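Local coordinates for SIS domain protein (Listeria monocytogenes str. 4b F2365, PDB 3FXA) that probably binds a sugar phosphate, and may isomerise it, through its SIS (sugar isomerase) domain, at residues I95-K101 / T121-E127; V38-A42 / C173-M178; F141-V145 / A162-F167. All coordinates share one frame; numbering follows the deposited sequence.

How the contacts relate
Starting from the N terminus, residues 38-42 on helix 31-43 open contact 2, which closes at 173-178, the end of helix 157-177. Both other contacts nest inside this long loop. Contact 1 comes first, pairing strand 95-99 with strand 121-126; it is complete before contact 3 brings 141-145 against 162-167, so these two are in series and nothing crosses. Contacts 1 and 3 share the sheet: G124 O lies 2.9 Å from F141 N, a probable hydrogen bond. Contacts 2 and 3 share helix 157-177. I41 and K40 of contact 2 pack on I95 and T121 of contact 1, joining the helical layer to the sheet.

Contact 1. Residues I95-K101 / T121-E127; sequences ILILISK and TLIGVTE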
loop_
_atom_site.group_PDB
_atom_site.type_symbol
_atom_site.label_atom_id
_atom_site.label_comp_id
_atom_site.label_asym_id
_atom_site.label_seq_id
_atom_site.Cartn_x
_atom_site.Cartn_y
_atom_site.Cartn_z
ATOM N N ILE A 95 -17.080 0.515 -11.503
ATOM C CA ILE A 95 -16.458 1.319 -12.536
ATOM C C ILE A 95 -14.959 1.088 -12.441
ATOM O O ILE A 95 -14.393 1.366 -11.389
ATOM C CB ILE A 95 -16.733 2.819 -12.337
ATOM C CG1 ILE A 95 -18.259 3.108 -12.326
ATOM C CG2 ILE A 95 -16.017 3.606 -13.432
ATOM C CD1 ILE A 95 -18.646 4.565 -12.074
ATOM N N LEU A 96 -14.350 0.522 -13.490
ATOM C CA LEU A 96 -12.900 0.346 -13.556
ATOM C C LEU A 96 -12.323 1.556 -14.289
ATOM O O LEU A 96 -12.782 1.883 -15.391
ATOM C CB LEU A 96 -12.520 -0.965 -14.260
ATOM C CG LEU A 96 -11.032 -1.265 -14.480
ATOM C CD1 LEU A 96 -10.278 -1.421 -13.145
ATOM C CD2 LEU A 96 -10.839 -2.504 -15.359
ATOM N N ILE A 97 -11.367 2.219 -13.653
ATOM C CA ILE A 97 -10.659 3.355 -14.222
ATOM C C ILE A 97 -9.210 2.926 -14.421
ATOM O O ILE A 97 -8.504 2.591 -13.449
ATOM C CB ILE A 97 -10.734 4.628 -13.347
ATOM C CG1 ILE A 97 -12.196 4.986 -13.035
ATOM C CG2 ILE A 97 -9.971 5.787 -14.035
ATOM C CD1 ILE A 97 -12.398 6.329 -12.268
ATOM N N LEU A 98 -8.780 2.894 -15.684
ATOM C CA LEU A 98 -7.397 2.566 -16.026
ATOM C C LEU A 98 -6.679 3.859 -16.408
ATOM O O LEU A 98 -7.131 4.574 -17.300
ATOM C CB LEU A 98 -7.342 1.557 -17.157
ATOM C CG LEU A 98 -8.016 0.205 -16.863
ATOM C CD1 LEU A 98 -7.859 -0.718 -18.066
ATOM C CD2 LEU A 98 -7.477 -0.493 -15.596
ATOM N N ILE A 99 -5.563 4.147 -15.731
ATOM C CA ILE A 99 -4.772 5.381 -15.962
ATOM C C ILE A 99 -3.446 4.988 -16.599
ATOM O O ILE A 99 -2.616 4.302 -15.983
ATOM C CB ILE A 99 -4.486 6.196 -14.686
ATOM C CG1 ILE A 99 -5.782 6.529 -13.948
ATOM C CG2 ILE A 99 -3.708 7.509 -15.044
ATOM C CD1 ILE A 99 -5.601 7.219 -12.617
ATOM N N SER A 100 -3.300 5.341 -17.867
ATOM C CA SER A 100 -2.096 5.051 -18.634
ATOM C C SER A 100 -1.876 6.141 -19.660
ATOM O O SER A 100 -2.679 6.256 -20.581
ATOM C CB SER A 100 -2.251 3.696 -19.331
ATOM O OG SER A 100 -1.281 3.568 -20.344
ATOM N N LYS A 101 -0.782 6.901 -19.534
ATOM C CA LYS A 101 -0.501 8.017 -20.461
ATOM C C LYS A 101 -0.523 7.559 -21.906
ATOM O O LYS A 101 -1.322 8.059 -22.672
ATOM C CB LYS A 101 0.829 8.713 -20.137
ATOM C CG LYS A 101 1.145 9.972 -20.941
ATOM C CD LYS A 101 2.460 10.538 -20.409
ATOM C CE LYS A 101 2.973 11.763 -21.133
ATOM N NZ LYS A 101 3.216 11.548 -22.572
ATOM N N THR A 121 -18.089 -1.133 -15.898
ATOM C CA THR A 121 -17.902 0.052 -16.733
ATOM C C THR A 121 -16.415 0.398 -16.791
ATOM O O THR A 121 -15.799 0.529 -15.755
ATOM C CB THR A 121 -18.690 1.273 -16.203
ATOM O OG1 THR A 121 -20.099 1.008 -16.242
ATOM C CG2 THR A 121 -18.415 2.488 -17.097
ATOM N N LEU A 122 -15.844 0.522 -17.988
ATOM C CA LEU A 122 -14.432 0.889 -18.163
ATOM C C LEU A 122 -14.278 2.377 -18.554
ATOM O O LEU A 122 -14.857 2.820 -19.550
ATOM C CB LEU A 122 -13.770 0.003 -19.222
ATOM C CG LEU A 122 -12.289 0.259 -19.529
ATOM C CD1 LEU A 122 -11.462 0.245 -18.218
ATOM C CD2 LEU A 122 -11.752 -0.705 -20.557
ATOM N N ILE A 123 -13.506 3.129 -17.763
ATOM C CA ILE A 123 -13.144 4.527 -18.076
ATOM C C ILE A 123 -11.653 4.446 -18.387
ATOM O O ILE A 123 -10.895 3.963 -17.559
ATOM C CB ILE A 123 -13.415 5.502 -16.914
ATOM C CG1 ILE A 123 -14.912 5.561 -16.599
ATOM C CG2 ILE A 123 -12.918 6.922 -17.263
ATOM C CD1 ILE A 123 -15.324 6.547 -15.540
ATOM N N GLY A 124 -11.246 4.837 -19.598
ATOM C CA GLY A 124 -9.841 4.792 -19.992
ATOM C C GLY A 124 -9.253 6.190 -19.982
ATOM O O GLY A 124 -9.653 7.022 -20.807
ATOM N N VAL A 125 -8.305 6.430 -19.080
ATOM C CA VAL A 125 -7.678 7.751 -18.898
ATOM C C VAL A 125 -6.306 7.741 -19.576
ATOM O O VAL A 125 -5.332 7.220 -19.031
ATOM C CB VAL A 125 -7.568 8.124 -17.409
ATOM C CG1 VAL A 125 -6.952 9.503 -17.268
ATOM C CG2 VAL A 125 -8.937 8.044 -16.724
ATOM N N THR A 126 -6.230 8.357 -20.753
ATOM C CA THR A 126 -5.030 8.312 -21.572
ATOM C C THR A 126 -4.942 9.496 -22.538
ATOM O O THR A 126 -5.954 10.154 -22.795
ATOM C CB THR A 126 -4.982 6.955 -22.358
ATOM O OG1 THR A 126 -3.784 6.882 -23.141
ATOM C CG2 THR A 126 -6.206 6.726 -23.253
ATOM N N GLU A 127 -3.741 9.765 -23.044
ATOM C CA GLU A 127 -3.558 10.830 -24.059
ATOM C C GLU A 127 -3.861 10.326 -25.468
ATOM O O GLU A 127 -4.222 11.120 -26.347
ATOM C CB GLU A 127 -2.120 11.422 -24.031
ATOM C CG GLU A 127 -1.012 10.607 -24.736
ATOM C CD GLU A 127 0.405 11.129 -24.514
ATOM O OE1 GLU A 127 0.617 12.216 -23.918
ATOM O OE2 GLU A 127 1.328 10.443 -24.977
#
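K101 and E127 reach one another through different first torsions: the lysine sets CG anti to its backbone N and runs extended until a bend at chi4, whereas E127 holds CG between its backbone N and carbonyl carbon (chi1 80°) and then extends. NZ of K101 thereby comes 3.0 Å from OE1 of E127, on the syn side of the carboxylate but 34° out of its plane; the bond from NZ to OE2 is weak. The main chain backs up this salt bridge, since E127 N donates to K101 O over 3.0 Å, in the carbonyl plane.

Upstream, the strands run parallel, their axes 20° apart. Along I95 to S100 the partners are L96, L98 and, just past the strand, S100: L96 N binds T121 O at 2.7 Å, L96 O accepts from I123 N, and L98 and S100 continue the pattern with I123 O, V125 N and V125 O.

On the face of I95 and I97 the closest contacts run diagonally, two residues along from each bridge partner. I95 CG2 lies 3.7 Å from I123 CD1, and I97 CG2 touches V125 CG2 at 3.7 Å. On the other face L122 CD1 touches two leucines, 3.7 Å from L98 CG, with the chains of L98 and L122 at about a right angle, and 4.0 Å from L96 CD2, where both leucines point the same way. G124 has no side chain to set opposite L98.

S100 OG is hydrogen-bonded to T105 OG1 in the following loop, which probably corresponds to the phosphate-binding loop of SIS relatives. In the five-stranded parallel sheet 95-99 is the middle strand, bonded to 48-51, and 121-126 lies between it and 139-142; helix 31-43 packs on I95 and I123, and helix 157-177 on I99 and V125.

Contact 2. Residues V38-A42 / C173-M178; sequences VEKIA and CLMTYM
V38 and Y177 cross obliquely, with the valine methyl CG1 over one face of the tyrosine ring: it stands 4.2 Å from the ring centroid and 28° off the ring normal, which satisfies a CH-pi contact. The ring is presented to the other helix by CG lying anti to the backbone N of Y177 (chi1 -170°). A42 approaches the same ring obliquely, its CB 3.4 Å from Y177 CE1, while farther out the aliphatic CG of E39 is 3.8 Å from Y177 OH.

L174 is the second side chain to fill the space between the helices, and its two methyls have separate tasks. The side chains of L174 and V38 run past each other in opposite directions, leaving L174 CD2 3.7 Å from V38 CG1 and 3.2 Å from V38 O, a close approach to a carbonyl that also accepts the helical bond from A42 N. CD1 turns to I41, whose chain it meets at about a right angle, 3.6 Å from I41 CG2.

No hydrogen bond links the two segments. Their helix axes pass 10.4 Å apart at a signed crossing angle of -60°, and the pairing is side-chain packing between two helices that lie on the same side of the parallel sheet in the Rossmann-like alpha/beta SIS fold. I41 also reaches down to I95 of that sheet.

Where helix 157-177 gives way to a turn, selenomethionine M178 bends at chi3 and places its methyl CE 3.6 Å from A42 O, with CG near A42 CB. R72 packs on M178 and donates from NH2 to I41 O. A second subunit also packs on this end of helix 157-177, its M2 touching Y177 and its N10 touching C173.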
loop_
_atom_site.group_PDB
_atom_site.type_symbol
_atom_site.label_atom_id
_atom_site.label_comp_id
_atom_site.label_asym_id
_atom_site.label_seq_id
_atom_site.Cartn_x
_atom_site.Cartn_y
_atom_site.Cartn_z
ATOM N N VAL A 38 -19.115 12.278 -14.506
ATOM C CA VAL A 38 -19.829 12.772 -13.324
ATOM C C VAL A 38 -21.154 12.027 -13.108
ATOM O O VAL A 38 -21.453 11.625 -11.994
ATOM C CB VAL A 38 -20.114 14.295 -13.405
ATOM C CG1 VAL A 38 -21.020 14.760 -12.253
ATOM C CG2 VAL A 38 -18.767 15.077 -13.481
ATOM N N GLU A 39 -21.940 11.882 -14.177
ATOM C CA GLU A 39 -23.253 11.217 -14.138
ATOM C C GLU A 39 -23.114 9.760 -13.751
ATOM O O GLU A 39 -23.782 9.291 -12.817
ATOM C CB GLU A 39 -23.955 11.322 -15.503
ATOM C CG GLU A 39 -24.411 12.725 -15.854
ATOM C CD GLU A 39 -24.999 12.862 -17.273
ATOM O OE1 GLU A 39 -24.747 12.014 -18.156
ATOM O OE2 GLU A 39 -25.707 13.852 -17.512
ATOM N N LYS A 40 -22.210 9.079 -14.446
ATOM C CA LYS A 40 -21.963 7.647 -14.210
ATOM C C LYS A 40 -21.512 7.368 -12.773
ATOM O O LYS A 40 -21.992 6.408 -12.163
ATOM C CB LYS A 40 -20.932 7.099 -15.193
ATOM C CG LYS A 40 -20.920 5.573 -15.328
ATOM C CD LYS A 40 -22.082 5.088 -16.194
ATOM C CE LYS A 40 -22.093 3.573 -16.351
ATOM N NZ LYS A 40 -23.349 3.119 -17.008
ATOM N N ILE A 41 -20.595 8.184 -12.239
ATOM C CA ILE A 41 -20.077 8.004 -10.864
ATOM C C ILE A 41 -21.151 8.336 -9.826
ATOM O O ILE A 41 -21.291 7.620 -8.841
ATOM C CB ILE A 41 -18.727 8.718 -10.621
ATOM C CG1 ILE A 41 -17.646 8.081 -11.502
ATOM C CG2 ILE A 41 -18.312 8.708 -9.126
ATOM C CD1 ILE A 41 -16.298 8.854 -11.459
ATOM N N ALA A 42 -21.947 9.373 -10.075
ATOM C CA ALA A 42 -23.095 9.700 -9.211
ATOM C C ALA A 42 -24.127 8.561 -9.149
ATOM O O ALA A 42 -24.659 8.289 -8.092
ATOM C CB ALA A 42 -23.783 10.969 -9.690
ATOM N N CYS A 173 -17.153 18.643 -8.440
ATOM C CA CYS A 173 -18.455 18.730 -9.120
ATOM C C CYS A 173 -19.473 17.759 -8.512
ATOM O O CYS A 173 -20.628 18.159 -8.261
ATOM C CB CYS A 173 -18.336 18.530 -10.613
ATOM S SG CYS A 173 -19.870 18.937 -11.414
ATOM N N LEU A 174 -19.036 16.531 -8.228
ATOM C CA LEU A 174 -19.895 15.523 -7.549
ATOM C C LEU A 174 -20.461 15.958 -6.185
ATOM O O LEU A 174 -21.600 15.611 -5.860
ATOM C CB LEU A 174 -19.166 14.147 -7.434
ATOM C CG LEU A 174 -19.073 13.390 -8.769
ATOM C CD1 LEU A 174 -18.013 12.267 -8.688
ATOM C CD2 LEU A 174 -20.450 12.823 -9.187
HETATM N N MSE A 175 -19.715 16.746 -5.409
HETATM C CA MSE A 175 -20.182 17.184 -4.078
HETATM C C MSE A 175 -21.471 17.995 -4.204
HETATM O O MSE A 175 -22.437 17.780 -3.467
HETATM C CB MSE A 175 -19.108 17.981 -3.361
HETATM C CG MSE A 175 -17.893 17.137 -2.987
HETATM SE SE MSE A 175 -16.372 18.184 -2.368
HETATM C CE MSE A 175 -17.079 18.827 -0.716
ATOM N N THR A 176 -21.476 18.879 -5.195
ATOM C CA THR A 176 -22.668 19.692 -5.510
ATOM C C THR A 176 -23.740 18.839 -6.211
ATOM O O THR A 176 -24.927 18.904 -5.829
ATOM C CB THR A 176 -22.299 20.954 -6.332
ATOM O OG1 THR A 176 -21.445 21.797 -5.541
ATOM C CG2 THR A 176 -23.569 21.737 -6.706
ATOM N N TYR A 177 -23.337 18.035 -7.208
ATOM C CA TYR A 177 -24.242 17.172 -7.996
ATOM C C TYR A 177 -25.048 16.234 -7.107
ATOM O O TYR A 177 -26.229 16.038 -7.336
ATOM C CB TYR A 177 -23.450 16.322 -9.021
ATOM C CG TYR A 177 -24.285 15.573 -10.035
ATOM C CD1 TYR A 177 -24.878 14.345 -9.719
ATOM C CD2 TYR A 177 -24.459 16.064 -11.333
ATOM C CE1 TYR A 177 -25.646 13.648 -10.659
ATOM C CE2 TYR A 177 -25.227 15.374 -12.276
ATOM C CZ TYR A 177 -25.822 14.170 -11.932
ATOM O OH TYR A 177 -26.573 13.527 -12.878
HETATM N N MSE A 178 -24.383 15.654 -6.114
HETATM C CA MSE A 178 -25.006 14.667 -5.205
HETATM C C MSE A 178 -25.511 15.242 -3.879
HETATM O O MSE A 178 -25.981 14.462 -3.026
HETATM C CB MSE A 178 -23.990 13.565 -4.904
HETATM C CG MSE A 178 -23.419 12.899 -6.149
HETATM SE SE MSE A 178 -22.305 11.421 -5.625
HETATM C CE MSE A 178 -23.684 10.107 -5.154
#

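Contact 3. Residues F141-V145 / A162-F167; sequences FPVSV and AVIASF
F141 stacks on F167, and its path can be traced outward from CB. With CG anti to the backbone N (chi1 -168°), CB directs the ring toward helix 157-177. On the flank nearer the helix, CD1 is 4.1 Å from F167 CE1; beyond it, CE1 meets two residues, lying 3.9 Å from F167 CE1 and 3.7 Å from S166 CB. The serine carbon sits at the ring edge, near its plane, and CZ at the tip also comes close to it. On the other flank CD2 and CE2 both face F167 CZ, which stands over the centre of the F141 ring. The centroids are 4.6 Å apart and the planes 23° from parallel, an offset face-to-face stack with a modest tilt.

S166 turns its hydroxyl back into the helix: OG donates to A162 O at 2.8 Å, and S166 N reaches the same carbonyl from the opposite face.

Beyond P142, V143 divides its methyls, CG1 going to V163 CG2 and CG2 lying 3.7 Å from A162 CB. V145 CG1 reaches that alanine carbon too, at 3.6 Å.

V125 of the adjacent strand touches V143, V163 and F167, and T37 of helix 31-43 touches both phenylalanines. Such apolar packing of an edge strand and its outgoing loop against a long helix belongs to the layered alpha/beta/alpha architecture of SIS domains.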
loop_
_atom_site.group_PDB
_atom_site.type_symbol
_atom_site.label_atom_id
_atom_site.label_comp_id
_atom_site.label_asym_id
_atom_site.label_seq_id
_atom_site.Cartn_x
_atom_site.Cartn_y
_atom_site.Cartn_z
ATOM N N PHE A 141 -11.612 8.917 -21.694
ATOM C CA PHE A 141 -11.434 10.152 -20.934
ATOM C C PHE A 141 -10.071 10.725 -21.340
ATOM O O PHE A 141 -9.050 10.432 -20.695
ATOM C CB PHE A 141 -11.547 9.860 -19.438
ATOM C CG PHE A 141 -11.659 11.101 -18.557
ATOM C CD1 PHE A 141 -10.544 11.930 -18.299
ATOM C CD2 PHE A 141 -12.856 11.396 -17.907
ATOM C CE1 PHE A 141 -10.642 13.060 -17.459
ATOM C CE2 PHE A 141 -12.977 12.529 -17.057
ATOM C CZ PHE A 141 -11.870 13.362 -16.823
ATOM N N PRO A 142 -10.041 11.534 -22.417
ATOM C CA PRO A 142 -8.770 12.113 -22.858
ATOM C C PRO A 142 -8.188 13.139 -21.887
ATOM O O PRO A 142 -8.917 13.938 -21.314
ATOM C CB PRO A 142 -9.123 12.801 -24.186
ATOM C CG PRO A 142 -10.605 12.995 -24.115
ATOM C CD PRO A 142 -11.133 11.848 -23.366
ATOM N N VAL A 143 -6.880 13.079 -21.696
ATOM C CA VAL A 143 -6.121 14.040 -20.877
ATOM C C VAL A 143 -4.702 14.013 -21.441
ATOM O O VAL A 143 -4.176 12.925 -21.720
ATOM C CB VAL A 143 -6.123 13.688 -19.367
ATOM C CG1 VAL A 143 -5.827 12.211 -19.144
ATOM C CG2 VAL A 143 -5.132 14.628 -18.533
ATOM N N SER A 144 -4.100 15.180 -21.655
ATOM C CA SER A 144 -2.757 15.249 -22.212
ATOM C C SER A 144 -2.110 16.564 -21.834
ATOM O O SER A 144 -2.799 17.472 -21.357
ATOM C CB SER A 144 -2.780 15.059 -23.747
ATOM O OG SER A 144 -3.365 16.175 -24.417
ATOM N N VAL A 145 -0.793 16.610 -22.008
ATOM C CA VAL A 145 0.043 17.792 -21.759
ATOM C C VAL A 145 0.986 17.965 -22.951
ATOM O O VAL A 145 1.449 16.973 -23.537
ATOM C CB VAL A 145 0.810 17.665 -20.432
ATOM C CG1 VAL A 145 -0.188 17.517 -19.269
ATOM C CG2 VAL A 145 1.769 16.478 -20.439
ATOM N N ALA A 162 -2.057 16.806 -14.460
ATOM C CA ALA A 162 -3.218 16.996 -15.347
ATOM C C ALA A 162 -4.296 15.922 -15.079
ATOM O O ALA A 162 -5.491 16.224 -14.979
ATOM C CB ALA A 162 -2.812 16.976 -16.815
ATOM N N VAL A 163 -3.866 14.674 -14.926
ATOM C CA VAL A 163 -4.799 13.600 -14.547
ATOM C C VAL A 163 -5.443 13.831 -13.168
ATOM O O VAL A 163 -6.657 13.753 -13.056
ATOM C CB VAL A 163 -4.163 12.178 -14.607
ATOM C CG1 VAL A 163 -5.166 11.134 -14.148
ATOM C CG2 VAL A 163 -3.689 11.849 -16.001
ATOM N N ILE A 164 -4.643 14.169 -12.157
ATOM C CA ILE A 164 -5.166 14.387 -10.810
ATOM C C ILE A 164 -6.174 15.553 -10.851
ATOM O O ILE A 164 -7.299 15.413 -10.364
ATOM C CB ILE A 164 -4.048 14.661 -9.775
ATOM C CG1 ILE A 164 -3.192 13.402 -9.565
ATOM C CG2 ILE A 164 -4.668 15.094 -8.447
ATOM C CD1 ILE A 164 -1.973 13.639 -8.661
ATOM N N ALA A 165 -5.753 16.681 -11.431
ATOM C CA ALA A 165 -6.625 17.859 -11.566
ATOM C C ALA A 165 -7.925 17.554 -12.298
ATOM O O ALA A 165 -8.998 18.056 -11.904
ATOM C CB ALA A 165 -5.899 18.978 -12.284
ATOM N N SER A 166 -7.853 16.742 -13.364
ATOM C CA SER A 166 -9.057 16.337 -14.099
ATOM C C SER A 166 -10.096 15.681 -13.167
ATOM O O SER A 166 -11.235 16.095 -13.105
ATOM C CB SER A 166 -8.726 15.405 -15.257
ATOM O OG SER A 166 -7.938 16.022 -16.246
ATOM N N PHE A 167 -9.656 14.710 -12.375
ATOM C CA PHE A 167 -10.568 14.039 -11.439
ATOM C C PHE A 167 -10.894 14.886 -10.192
ATOM O O PHE A 167 -11.991 14.755 -9.644
ATOM C CB PHE A 167 -10.127 12.588 -11.149
ATOM C CG PHE A 167 -10.413 11.668 -12.294
ATOM C CD1 PHE A 167 -9.508 11.538 -13.326
ATOM C CD2 PHE A 167 -11.640 11.005 -12.398
ATOM C CE1 PHE A 167 -9.778 10.695 -14.438
ATOM C CE2 PHE A 167 -11.931 10.182 -13.497
ATOM C CZ PHE A 167 -11.006 10.015 -14.517
#